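Local coordinates for protein peptidase, M20/M25/M40 family (Staphylococcus aureus, PDB 4EWT) that probably hydrolyses amide bonds, such as those of N-acylated amino acids, as a dinuclear manganese amidohydrolase of the M20 peptidase family, at residues Glu86-Ser91 with Gly98-Cys103. Sequence-based numbering, arbitrary orientation.
Sequences EDTGLS and GVMHAC. With MN (manganese (II) ion), chain F; MN (manganese (II) ion), chain E.
Met100 lays its thioether chain across the aliphatic part of Glu86, the two side chains crossing at about a right angle. The sulfur SD of Met100 lies 3.7 Å from CB of Glu86, while CG of Met100 comes equally near to the carboxylate oxygen OE1 of Glu86. Because the methionine is extended throughout (chi1 172°, chi3 -177°), its methyl CE travels past the glutamate chain and ends 3.9 Å from OG1 of Thr88. These are van der Waals contacts, and no direct hydrogen bond joins the segments. The polar link is instead a water, which donates to OE1 of Glu86 at 2.7 Å and accepts from the backbone N of His101 at 3.0 Å.

Further partners hold the carboxylate: OE1 also receives the backbone N-H of Ser94, and OE2 is hydrogen-bonded to NE2 of His24, with a weak bond from OG1 of Thr88 in addition. Next in the chain after Met100, His101 is the centre of an inverse gamma turn, two residues before Cys103. SG of Cys103 bridges the two manganese ions, at 2.4 Å from one and 2.6 Å from the other; His105 and His164 complete the protein ligands of one ion, Glu139 and His362 those of its partner. Backbone bonds from Asp87 to Pro364 and from Ala102 to His362 tie both segments to the chain around the latter histidine. Glu86 thus packs its methylenes on Met100 and reaches the N-H of His101 through water, but its carboxylate lies well away from the metals, where any influence on them would be indirect.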
ATOM      1  N   GLU A  86       3.549 -40.351   3.479  1.00 64.41           N
ATOM      2  CA  GLU A  86       4.854 -40.621   4.096  1.00 63.47           C
ATOM      3  C   GLU A  86       5.935 -40.914   3.058  1.00 67.20           C
ATOM      4  O   GLU A  86       5.714 -41.661   2.102  1.00 70.47           O
ATOM      5  CB  GLU A  86       4.765 -41.745   5.137  1.00 62.44           C
ATOM      6  CG  GLU A  86       6.099 -42.050   5.844  1.00 61.61           C
ATOM      7  CD  GLU A  86       5.955 -42.832   7.145  1.00 58.55           C
ATOM      8  OE1 GLU A  86       4.818 -43.189   7.531  1.00 57.52           O
ATOM      9  OE2 GLU A  86       6.996 -43.091   7.789  1.00 56.72           O
ATOM     10  N   ASP A  87       7.116 -40.387   3.299  1.00 66.76           N
ATOM     11  CA  ASP A  87       8.201 -40.443   2.370  1.00 70.45           C
ATOM     12  C   ASP A  87       9.524 -40.882   2.873  1.00 70.92           C
ATOM     13  O   ASP A  87      10.534 -40.808   2.218  1.00 74.37           O
ATOM     14  CB  ASP A  87       8.208 -39.189   1.551  1.00 71.24           C
ATOM     15  CG  ASP A  87       8.439 -39.457   0.122  1.00 76.26           C
ATOM     16  OD1 ASP A  87       7.663 -40.250  -0.452  1.00 79.70           O
ATOM     17  OD2 ASP A  87       9.396 -38.887  -0.411  1.00 79.10           O
ATOM     18  N   THR A  88       9.523 -41.078   4.169  1.00 67.18           N
ATOM     19  CA  THR A  88      10.415 -41.951   4.827  1.00 67.28           C
ATOM     20  C   THR A  88      10.200 -43.103   3.858  1.00 71.01           C
ATOM     21  O   THR A  88       9.117 -43.242   3.317  1.00 71.59           O
ATOM     22  CB  THR A  88       9.838 -42.243   6.229  1.00 63.53           C
ATOM     23  OG1 THR A  88       9.298 -41.030   6.768  1.00 59.55           O
ATOM     24  CG2 THR A  88      10.887 -42.636   7.098  1.00 62.35           C
ATOM     25  N   GLY A  89      11.203 -43.882   3.539  1.00 73.89           N
ATOM     26  CA  GLY A  89      12.390 -44.023   4.302  1.00 73.18           C
ATOM     27  C   GLY A  89      12.262 -45.419   4.935  1.00 73.06           C
ATOM     28  O   GLY A  89      13.082 -46.315   4.734  1.00 75.98           O
ATOM     29  N   LEU A  90      11.222 -45.603   5.729  1.00 69.32           N
ATOM     30  CA  LEU A  90      11.218 -46.642   6.748  1.00 68.00           C
ATOM     31  C   LEU A  90      10.399 -47.868   6.455  1.00 69.43           C
ATOM     32  O   LEU A  90       9.326 -47.799   5.883  1.00 69.63           O
ATOM     33  CB  LEU A  90      10.788 -46.050   8.094  1.00 63.19           C
ATOM     34  CG  LEU A  90      11.388 -44.752   8.568  1.00 60.86           C
ATOM     35  CD1 LEU A  90      10.547 -44.153   9.625  1.00 57.70           C
ATOM     36  CD2 LEU A  90      12.794 -44.787   8.993  1.00 62.08           C
ATOM     37  N   SER A  91      10.912 -49.002   6.913  1.00 70.71           N
ATOM     38  CA  SER A  91      10.226 -50.292   6.716  1.00 72.59           C
ATOM     39  C   SER A  91       8.818 -50.307   7.320  1.00 69.51           C
ATOM     40  O   SER A  91       7.925 -50.996   6.814  1.00 71.52           O
ATOM     41  CB  SER A  91      11.050 -51.436   7.302  1.00 73.86           C
ATOM     42  N   GLY A  98      -1.827 -41.841   2.332  1.00 68.62           N
ATOM     43  CA  GLY A  98      -2.150 -40.428   2.515  1.00 65.97           C
ATOM     44  C   GLY A  98      -2.191 -39.961   3.958  1.00 61.33           C
ATOM     45  O   GLY A  98      -2.375 -38.774   4.218  1.00 59.21           O
ATOM     46  N   VAL A  99      -2.039 -40.884   4.902  1.00 59.79           N
ATOM     47  CA  VAL A  99      -1.922 -40.502   6.311  1.00 55.71           C
ATOM     48  C   VAL A  99      -0.626 -41.023   6.941  1.00 54.04           C
ATOM     49  O   VAL A  99      -0.132 -42.085   6.562  1.00 55.79           O
ATOM     50  CB  VAL A  99      -3.238 -40.772   7.148  1.00 55.13           C
ATOM     51  CG1 VAL A  99      -4.142 -41.769   6.468  1.00 58.62           C
ATOM     52  CG2 VAL A  99      -2.948 -41.175   8.599  1.00 52.07           C
ATOM     53  N   MET A 100      -0.082 -40.229   7.870  1.00 50.55           N
ATOM     54  CA  MET A 100       1.235 -40.440   8.481  1.00 48.96           C
ATOM     55  C   MET A 100       1.316 -39.838   9.890  1.00 45.32           C
ATOM     56  O   MET A 100       0.819 -38.725  10.123  1.00 43.59           O
ATOM     57  CB  MET A 100       2.310 -39.781   7.609  1.00 50.10           C
ATOM     58  CG  MET A 100       3.708 -39.761   8.217  1.00 49.03           C
ATOM     59  SD  MET A 100       4.863 -38.711   7.310  1.00 50.12           S
ATOM     60  CE  MET A 100       6.350 -39.033   8.258  1.00 49.01           C
ATOM     61  N   HIS A 101       1.963 -40.553  10.814  1.00 44.19           N
ATOM     62  CA  HIS A 101       2.317 -39.977  12.117  1.00 41.60           C
ATOM     63  C   HIS A 101       3.514 -39.031  11.982  1.00 41.25           C
ATOM     64  O   HIS A 101       4.647 -39.392  12.335  1.00 41.53           O
ATOM     65  CB  HIS A 101       2.600 -41.057  13.163  1.00 40.93           C
ATOM     66  CG  HIS A 101       1.382 -41.522  13.897  1.00 40.72           C
ATOM     67  ND1 HIS A 101       0.668 -40.703  14.749  1.00 38.46           N
ATOM     68  CD2 HIS A 101       0.759 -42.724  13.916  1.00 41.42           C
ATOM     69  CE1 HIS A 101      -0.347 -41.380  15.255  1.00 38.90           C
ATOM     70  NE2 HIS A 101      -0.316 -42.608  14.764  1.00 41.33           N
ATOM     71  N   ALA A 102       3.241 -37.827  11.472  1.00 40.64           N
ATOM     72  CA  ALA A 102       4.268 -36.839  11.167  1.00 40.77           C
ATOM     73  C   ALA A 102       4.574 -35.869  12.316  1.00 38.59           C
ATOM     74  O   ALA A 102       5.261 -34.864  12.101  1.00 38.68           O
ATOM     75  CB  ALA A 102       3.884 -36.058   9.890  1.00 42.12           C
ATOM     76  N   CYS A 103       4.075 -36.168  13.519  1.00 36.57           N
ATOM     77  CA  CYS A 103       4.286 -35.308  14.703  1.00 34.96           C
ATOM     78  C   CYS A 103       4.740 -36.094  15.944  1.00 33.89           C
ATOM     79  O   CYS A 103       4.828 -35.538  17.043  1.00 33.00           O
ATOM     80  CB  CYS A 103       3.021 -34.500  15.022  1.00 33.59           C
ATOM     81  SG  CYS A 103       3.313 -32.889  15.813  1.00 33.96           S
TER
HETATM   82 MN    MN F 402       1.953 -33.046  18.020  1.00 35.56          MN
HETATM   83 MN    MN E 401       1.383 -31.638  15.003  1.00 55.48          MN
HETATM   84  O   HOH W   1       3.377 -43.002   9.830  1.00 13.21           O
HETATM   85  O   HOH W   2       0.448 -31.254  17.214  1.00 31.85           O
HETATM   86  O   HOH W   3       0.831 -32.879  19.972  1.00 36.08           O